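Side-chain contact in creatinine amidohydrolase (Nostoc punctiforme PCC 73102, PDB 3NO4), which probably hydrolyses carbon-nitrogen bonds in linear amides, as a metal-dependent member of the creatininase superfamily: residues I56-I61 with P189-L194. Residues are numbered along the deposited sequence; the frame is centred on the assembly and turned at random.
Sequences IGTDAI and PSEVAL. With NI (nickel (II) ion), chain D.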
loop_
_atom_site.group_PDB
_atom_site.type_symbol
_atom_site.label_atom_id
_atom_site.label_comp_id
_atom_site.label_asym_id
_atom_site.label_seq_id
_atom_site.Cartn_x
_atom_site.Cartn_y
_atom_site.Cartn_z
ATOM N N ILE A 56 2.808 15.979 26.537
ATOM C CA ILE A 56 2.508 15.083 25.388
ATOM C C ILE A 56 3.548 15.235 24.286
ATOM O O ILE A 56 3.812 14.279 23.581
ATOM C CB ILE A 56 1.070 15.238 24.910
ATOM C CG1 ILE A 56 0.137 14.519 25.903
ATOM C CG2 ILE A 56 0.848 14.730 23.438
ATOM C CD1 ILE A 56 -1.376 14.911 25.760
ATOM N N GLY A 57 4.166 16.428 24.174
ATOM C CA GLY A 57 5.225 16.678 23.200
ATOM C C GLY A 57 6.642 16.323 23.633
ATOM O O GLY A 57 7.542 16.515 22.866
ATOM N N THR A 58 6.831 15.791 24.837
ATOM C CA THR A 58 8.156 15.573 25.431
ATOM C C THR A 58 9.211 15.098 24.412
ATOM O O THR A 58 10.254 15.734 24.277
ATOM C CB THR A 58 8.050 14.579 26.615
ATOM O OG1 THR A 58 7.289 15.204 27.662
ATOM C CG2 THR A 58 9.468 14.084 27.124
ATOM N N ASP A 59 8.904 14.014 23.684
ATOM C CA ASP A 59 9.883 13.408 22.753
ATOM C C ASP A 59 10.249 14.333 21.620
ATOM O O ASP A 59 11.435 14.457 21.308
ATOM C CB ASP A 59 9.423 12.044 22.231
ATOM C CG ASP A 59 9.204 11.042 23.363
ATOM O OD1 ASP A 59 9.689 11.331 24.482
ATOM O OD2 ASP A 59 8.566 9.971 23.172
ATOM N N ALA A 60 9.259 15.012 21.055
ATOM C CA ALA A 60 9.521 16.055 20.037
ATOM C C ALA A 60 10.276 17.266 20.617
ATOM O O ALA A 60 11.203 17.750 19.978
ATOM C CB ALA A 60 8.227 16.513 19.371
ATOM N N ILE A 61 9.882 17.717 21.808
ATOM C CA ILE A 61 10.506 18.875 22.490
ATOM C C ILE A 61 12.003 18.600 22.711
ATOM O O ILE A 61 12.861 19.429 22.355
ATOM C CB ILE A 61 9.772 19.209 23.827
ATOM C CG1 ILE A 61 8.380 19.783 23.514
ATOM C CG2 ILE A 61 10.602 20.168 24.751
ATOM C CD1 ILE A 61 7.386 19.811 24.702
ATOM N N PRO A 189 12.232 10.897 34.794
ATOM C CA PRO A 189 12.672 12.208 35.304
ATOM C C PRO A 189 13.696 12.915 34.417
ATOM O O PRO A 189 13.632 14.143 34.317
ATOM C CB PRO A 189 13.206 11.901 36.712
ATOM C CG PRO A 189 13.275 10.427 36.822
ATOM C CD PRO A 189 12.322 9.866 35.835
ATOM N N SER A 190 14.560 12.173 33.719
ATOM C CA SER A 190 15.540 12.844 32.817
ATOM C C SER A 190 14.890 13.631 31.664
ATOM O O SER A 190 15.218 14.812 31.447
ATOM C CB SER A 190 16.643 11.891 32.311
ATOM O OG SER A 190 16.132 10.864 31.506
ATOM N N GLU A 191 13.955 13.005 30.962
ATOM C CA GLU A 191 13.301 13.655 29.831
ATOM C C GLU A 191 12.353 14.767 30.295
ATOM O O GLU A 191 12.296 15.807 29.662
ATOM C CB GLU A 191 12.559 12.653 28.936
ATOM C CG GLU A 191 11.259 12.034 29.516
ATOM C CD GLU A 191 10.668 10.960 28.625
ATOM O OE1 GLU A 191 10.767 11.107 27.380
ATOM O OE2 GLU A 191 10.117 9.959 29.132
ATOM N N VAL A 192 11.641 14.533 31.410
ATOM C CA VAL A 192 10.799 15.551 32.003
ATOM C C VAL A 192 11.678 16.732 32.467
ATOM O O VAL A 192 11.331 17.872 32.179
ATOM C CB VAL A 192 9.844 14.982 33.105
ATOM C CG1 VAL A 192 9.042 16.129 33.746
ATOM C CG2 VAL A 192 8.878 13.922 32.465
ATOM N N ALA A 193 12.824 16.468 33.096
ATOM C CA ALA A 193 13.797 17.538 33.444
ATOM C C ALA A 193 14.130 18.410 32.229
ATOM O O ALA A 193 14.013 19.639 32.309
ATOM C CB ALA A 193 15.080 16.970 34.055
ATOM N N LEU A 194 14.474 17.757 31.113
ATOM C CA LEU A 194 14.785 18.446 29.858
ATOM C C LEU A 194 13.648 19.344 29.369
ATOM O O LEU A 194 13.885 20.548 29.101
ATOM C CB LEU A 194 15.259 17.469 28.765
ATOM C CG LEU A 194 15.723 18.061 27.427
ATOM C CD1 LEU A 194 16.568 19.303 27.591
ATOM C CD2 LEU A 194 16.455 17.001 26.579
HETATM NI NI NI D . 9.462 10.058 26.146
HETATM O O HOH W 1 9.636 8.101 26.782
#
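Glu191 and Asp59 meet through a nickel ion, each giving one carboxylate oxygen, in the metal site of the creatininase fold, where the first turns of helices 58-74 and 189-198 face one another. The site illustrates how a buried cation can join acidic side chains that would otherwise repel. Glu191 CB lies 3.9 Å from Thr58 CG2, the methyl that chi1 of -67° sets anti to the backbone N of Thr58. CG comes closer to that same methyl, at 3.6 Å. A chi1 of 72° tucks this CG between the backbone N and carbonyl carbon of Glu191, and the chain then runs out extended, carrying CD past the methyl to the metal. There OE1 binds nickel at 2.1 Å and also sits 3.3 Å from Thr58 CG2. OE2 stays 3.1 Å from the nickel, so the carboxylate is monodentate. OE2 instead accepts hydrogen bonds from the nickel-bound water and from the backbone N of Thr188, which together should restrain the carboxylate's rotation. At the neighbouring coordination position, Asp59 begins with its CB pointing away from helix 189-198, but its carboxylate turns back, and OD1 binds nickel at 2.1 Å. The two carboxylate planes are only 15° apart. His50 NE2 completes the protein ligands; nickel here probably stands in for zinc, the cofactor assigned to the family. Thr58 turns its hydroxyl to the carbonyl oxygen of Leu55, so what it offers Glu191 is carbon. Asp59 OD1 and Glu191 OE1 sit 3.1 Å apart, without a hydrogen bond, both bound to the one nickel ion.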